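Local coordinates for uncharacterized protein (Bacteroides eggerthii DSM 20697, PDB 4ECO), which is of unknown function but, as a leucine-rich repeat protein, probably binds other proteins through its solenoid, at residues Ser605-Cys608 / Pro609-Ala613; Ala301-Gly304 / Glu305-Ile309. All coordinates share one frame; numbering follows the deposited sequence.

Interaction 1: Ser605-Cys608 / Pro609-Ala613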
loop_
_atom_site.group_PDB
_atom_site.type_symbol
_atom_site.label_atom_id
_atom_site.label_comp_id
_atom_site.label_asym_id
_atom_site.label_seq_id
_atom_site.Cartn_x
_atom_site.Cartn_y
_atom_site.Cartn_z
ATOM N N SER A 605 -41.747 -17.443 16.148
ATOM C CA SER A 605 -42.035 -18.767 16.715
ATOM C C SER A 605 -41.031 -19.829 16.339
ATOM O O SER A 605 -40.638 -20.607 17.209
ATOM C CB SER A 605 -43.397 -19.258 16.261
ATOM O OG SER A 605 -44.413 -18.464 16.841
ATOM N N TYR A 606 -40.628 -19.864 15.055
ATOM C CA TYR A 606 -39.743 -20.876 14.490
ATOM C C TYR A 606 -38.286 -20.652 14.837
ATOM O O TYR A 606 -37.521 -21.626 14.901
ATOM C CB TYR A 606 -39.889 -20.924 12.951
ATOM C CG TYR A 606 -41.235 -21.380 12.414
ATOM C CD1 TYR A 606 -42.080 -22.185 13.176
ATOM C CD2 TYR A 606 -41.615 -21.097 11.107
ATOM C CE1 TYR A 606 -43.302 -22.632 12.673
ATOM C CE2 TYR A 606 -42.821 -21.566 10.582
ATOM C CZ TYR A 606 -43.663 -22.331 11.369
ATOM O OH TYR A 606 -44.869 -22.751 10.850
ATOM N N VAL A 607 -37.892 -19.392 15.042
ATOM C CA VAL A 607 -36.491 -19.061 15.323
ATOM C C VAL A 607 -36.222 -19.079 16.843
ATOM O O VAL A 607 -35.059 -19.129 17.240
ATOM C CB VAL A 607 -36.050 -17.716 14.677
ATOM C CG1 VAL A 607 -36.207 -17.770 13.160
ATOM C CG2 VAL A 607 -36.802 -16.526 15.254
ATOM N N CYS A 608 -37.287 -19.077 17.680
ATOM C CA CYS A 608 -37.167 -19.049 19.129
ATOM C C CYS A 608 -36.264 -20.192 19.664
ATOM O O CYS A 608 -35.288 -19.877 20.339
ATOM C CB CYS A 608 -38.540 -19.080 19.783
ATOM S SG CYS A 608 -38.488 -18.981 21.589
ATOM N N PRO A 609 -36.500 -21.505 19.386
ATOM C CA PRO A 609 -35.600 -22.531 19.947
ATOM C C PRO A 609 -34.149 -22.349 19.518
ATOM O O PRO A 609 -33.259 -22.773 20.243
ATOM C CB PRO A 609 -36.167 -23.842 19.413
ATOM C CG PRO A 609 -37.079 -23.474 18.326
ATOM C CD PRO A 609 -37.619 -22.140 18.654
ATOM N N TYR A 610 -33.914 -21.682 18.374
ATOM C CA TYR A 610 -32.579 -21.371 17.873
ATOM C C TYR A 610 -31.964 -20.231 18.670
ATOM O O TYR A 610 -30.746 -20.196 18.877
ATOM C CB TYR A 610 -32.644 -21.017 16.391
ATOM C CG TYR A 610 -32.826 -22.226 15.496
ATOM C CD1 TYR A 610 -34.106 -22.726 15.205
ATOM C CD2 TYR A 610 -31.727 -22.892 14.957
ATOM C CE1 TYR A 610 -34.278 -23.852 14.393
ATOM C CE2 TYR A 610 -31.891 -24.003 14.127
ATOM C CZ TYR A 610 -33.166 -24.462 13.831
ATOM O OH TYR A 610 -33.301 -25.529 12.992
ATOM N N ILE A 611 -32.807 -19.292 19.116
ATOM C CA ILE A 611 -32.398 -18.148 19.922
ATOM C C ILE A 611 -31.921 -18.690 21.285
ATOM O O ILE A 611 -30.753 -18.490 21.643
ATOM C CB ILE A 611 -33.565 -17.114 20.018
ATOM C CG1 ILE A 611 -33.705 -16.346 18.678
ATOM C CG2 ILE A 611 -33.375 -16.134 21.188
ATOM C CD1 ILE A 611 -34.971 -15.524 18.490
ATOM N N GLU A 612 -32.786 -19.467 21.973
ATOM C CA GLU A 612 -32.521 -20.080 23.283
ATOM C C GLU A 612 -31.273 -20.981 23.269
ATOM O O GLU A 612 -30.552 -21.016 24.263
ATOM C CB GLU A 612 -33.734 -20.876 23.756
ATOM C CG GLU A 612 -34.947 -20.000 24.035
ATOM C CD GLU A 612 -36.252 -20.709 24.347
ATOM O OE1 GLU A 612 -36.608 -21.660 23.612
ATOM O OE2 GLU A 612 -36.957 -20.261 25.282
ATOM N N ALA A 613 -30.981 -21.645 22.131
ATOM C CA ALA A 613 -29.810 -22.517 21.948
ATOM C C ALA A 613 -28.528 -21.722 21.645
ATOM O O ALA A 613 -27.448 -22.317 21.546
ATOM C CB ALA A 613 -30.074 -23.498 20.815
#
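C608 and E612 are joined by the straightest backbone bond of this helical turn: E612 N donates to C608 O at 3.0 Å with an N-H...O angle of 167°, the donor almost in line with the carbonyl bond. One residue back, I611 N reaches V607 O at 2.9 Å, in the carbonyl plane but more bent, at 140°. A weak bond from Y610 N also ends on V607 O, and a second weak one runs from I611 N to C608 O, so each carbonyl faces two amides where the chain winds into the short helix 608-612. P609, which has no N-H to give, sits in the first turn of that helix, its ring against C608 CB as their direct linkage requires. The turn belongs to the C-terminal end of the leucine-rich repeat chain, between strands 601-603 and 617-619, and a disulfide from C608 to C629 ties it to the C-terminal segment. With SG anti to its own backbone N (chi1 -178°), C608 brings the sulfur to 3.8 Å from E612 OE1, a van der Waals contact beside the extended glutamate chain. V607, which is buried, places CG2 3.9 Å from I611 CD1, the two side chains crossing at a slant, while I611 CG1 lies 3.4 Å from V607 O. Replacing I611 by alanine would probably deprive V607 CG2 of its apolar partner within this turn and open a gap beside the V607 carbonyl. Y606 O approaches the Y610 ring at its edge, 3.6 Å from CD1. V607 also packs on Y616, and Y610 on P587.

Interaction 2: Ala301-Gly304 / Glu305-Ile309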
loop_
_atom_site.group_PDB
_atom_site.type_symbol
_atom_site.label_atom_id
_atom_site.label_comp_id
_atom_site.label_asym_id
_atom_site.label_seq_id
_atom_site.Cartn_x
_atom_site.Cartn_y
_atom_site.Cartn_z
ATOM N N ALA A 301 20.138 10.375 -15.899
ATOM C CA ALA A 301 21.441 9.728 -15.701
ATOM C C ALA A 301 21.394 8.262 -16.197
ATOM O O ALA A 301 20.285 7.738 -16.380
ATOM C CB ALA A 301 21.848 9.789 -14.229
ATOM N N PRO A 302 22.556 7.582 -16.440
ATOM C CA PRO A 302 22.506 6.188 -16.942
ATOM C C PRO A 302 21.758 5.224 -16.027
ATOM O O PRO A 302 21.220 4.232 -16.533
ATOM C CB PRO A 302 23.982 5.792 -17.035
ATOM C CG PRO A 302 24.703 7.100 -17.240
ATOM C CD PRO A 302 23.955 8.064 -16.363
ATOM N N VAL A 303 21.686 5.539 -14.701
ATOM C CA VAL A 303 20.998 4.769 -13.655
ATOM C C VAL A 303 19.455 4.777 -13.892
ATOM O O VAL A 303 18.786 3.829 -13.456
ATOM C CB VAL A 303 21.374 5.278 -12.232
ATOM C CG1 VAL A 303 20.799 6.658 -11.915
ATOM C CG2 VAL A 303 20.998 4.272 -11.158
ATOM N N GLY A 304 18.929 5.808 -14.582
ATOM C CA GLY A 304 17.504 5.952 -14.893
ATOM C C GLY A 304 16.947 4.734 -15.598
ATOM O O GLY A 304 15.872 4.221 -15.250
ATOM N N GLU A 305 17.741 4.232 -16.554
ATOM C CA GLU A 305 17.476 3.027 -17.326
ATOM C C GLU A 305 17.488 1.746 -16.479
ATOM O O GLU A 305 17.038 0.702 -16.973
ATOM C CB GLU A 305 18.547 2.867 -18.394
ATOM C CG GLU A 305 18.611 3.938 -19.457
ATOM C CD GLU A 305 19.613 3.575 -20.537
ATOM O OE1 GLU A 305 19.798 2.366 -20.809
ATOM O OE2 GLU A 305 20.208 4.506 -21.123
ATOM N N LYS A 306 18.060 1.801 -15.244
ATOM C CA LYS A 306 18.241 0.612 -14.401
ATOM C C LYS A 306 17.223 0.504 -13.258
ATOM O O LYS A 306 16.923 -0.619 -12.857
ATOM C CB LYS A 306 19.668 0.564 -13.801
ATOM C CG LYS A 306 20.813 0.489 -14.823
ATOM C CD LYS A 306 20.895 -0.845 -15.552
ATOM C CE LYS A 306 22.015 -0.879 -16.563
ATOM N NZ LYS A 306 22.063 -2.176 -17.307
ATOM N N ILE A 307 16.729 1.641 -12.719
ATOM C CA ILE A 307 15.807 1.697 -11.571
ATOM C C ILE A 307 14.536 0.900 -11.881
ATOM O O ILE A 307 13.981 0.998 -12.973
ATOM C CB ILE A 307 15.505 3.176 -11.197
ATOM C CG1 ILE A 307 16.808 3.865 -10.679
ATOM C CG2 ILE A 307 14.395 3.272 -10.155
ATOM C CD1 ILE A 307 16.850 5.377 -10.657
ATOM N N GLN A 308 14.112 0.080 -10.921
ATOM C CA GLN A 308 12.957 -0.813 -11.032
ATOM C C GLN A 308 11.881 -0.507 -9.990
ATOM O O GLN A 308 10.709 -0.790 -10.247
ATOM C CB GLN A 308 13.412 -2.285 -10.879
ATOM C CG GLN A 308 14.233 -2.791 -12.065
ATOM C CD GLN A 308 14.791 -4.191 -11.929
ATOM O OE1 GLN A 308 15.001 -4.721 -10.842
ATOM N NE2 GLN A 308 15.152 -4.790 -13.056
ATOM N N ILE A 309 12.283 0.009 -8.797
ATOM C CA ILE A 309 11.378 0.308 -7.670
ATOM C C ILE A 309 11.662 1.701 -7.139
ATOM O O ILE A 309 12.804 2.014 -6.846
ATOM C CB ILE A 309 11.500 -0.757 -6.530
ATOM C CG1 ILE A 309 11.433 -2.205 -7.080
ATOM C CG2 ILE A 309 10.462 -0.516 -5.419
ATOM C CD1 ILE A 309 12.036 -3.253 -6.192
#
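V303 O is gripped by two amides of the residues that follow it, and this is the tight part of the turn. K306 N comes to 2.8 Å from it but from above the carbonyl plane, 61° out of it, whereas I307 N, at 3.1 Å, lies close to the line of the C=O bond. The first closes an i to i+3 turn and the second an i to i+4 turn, so the chain makes a single helix-like coil without going on into a regular helix. I307 then leaves helical backbone angles, and its side chain folds back over the same carbonyl: CG1 stands anti to the carbonyl carbon of I307 (chi1 -66°), which places it 3.4 Å from V303 O. Side chain to side chain the approach is less close, V303 CG2 lying 4.2 Å from I307 CG1. Both residues are buried, as is G304 between them.

The outer side is looser. E305 N makes a weak, long bond of 3.5 Å to P302 O, and E305 CB rests at the same distance from that oxygen; beyond CG the chain of this exposed glutamate runs extended. K306 keeps CB 3.4 Å from V303 O, then bends about its CB-CG bond (chi2 -70°) and carries its amine away from the turn, where a long, weak ion pair with E274 is its partner.

The coil lies between helix 288-300, which A301 is the first residue to leave, and strand 309-311. V303 packs against M275 and I307 against M329 and I278. The backbone of Q308 bonds to Q276, G333 and M334, and that of I309 to Q276 and I278, so the chain joins the parallel strands of the leucine-rich repeat solenoid between strands 277-279 and 334-336.

In the fold
Interaction 2 comes first along the chain, between helix 288-300 and strand 309-311, and interaction 1 follows some three hundred residues later, between strands 601-603 and 617-619. Their centres lie 66 Å apart on opposite sides of the chain's centre, with nearest atoms about 51 Å apart. What they share is the succession of parallel strands that runs through the repeats: strands 309-311 and 617-619 both belong to it. Interaction 2 leads into a strand well within the succession, whereas interaction 1 precedes strand 617-619, the last of it. They are separate local turns, one within the repeat array and one at its C-terminal end, with no direct contact by which either could set the other's geometry.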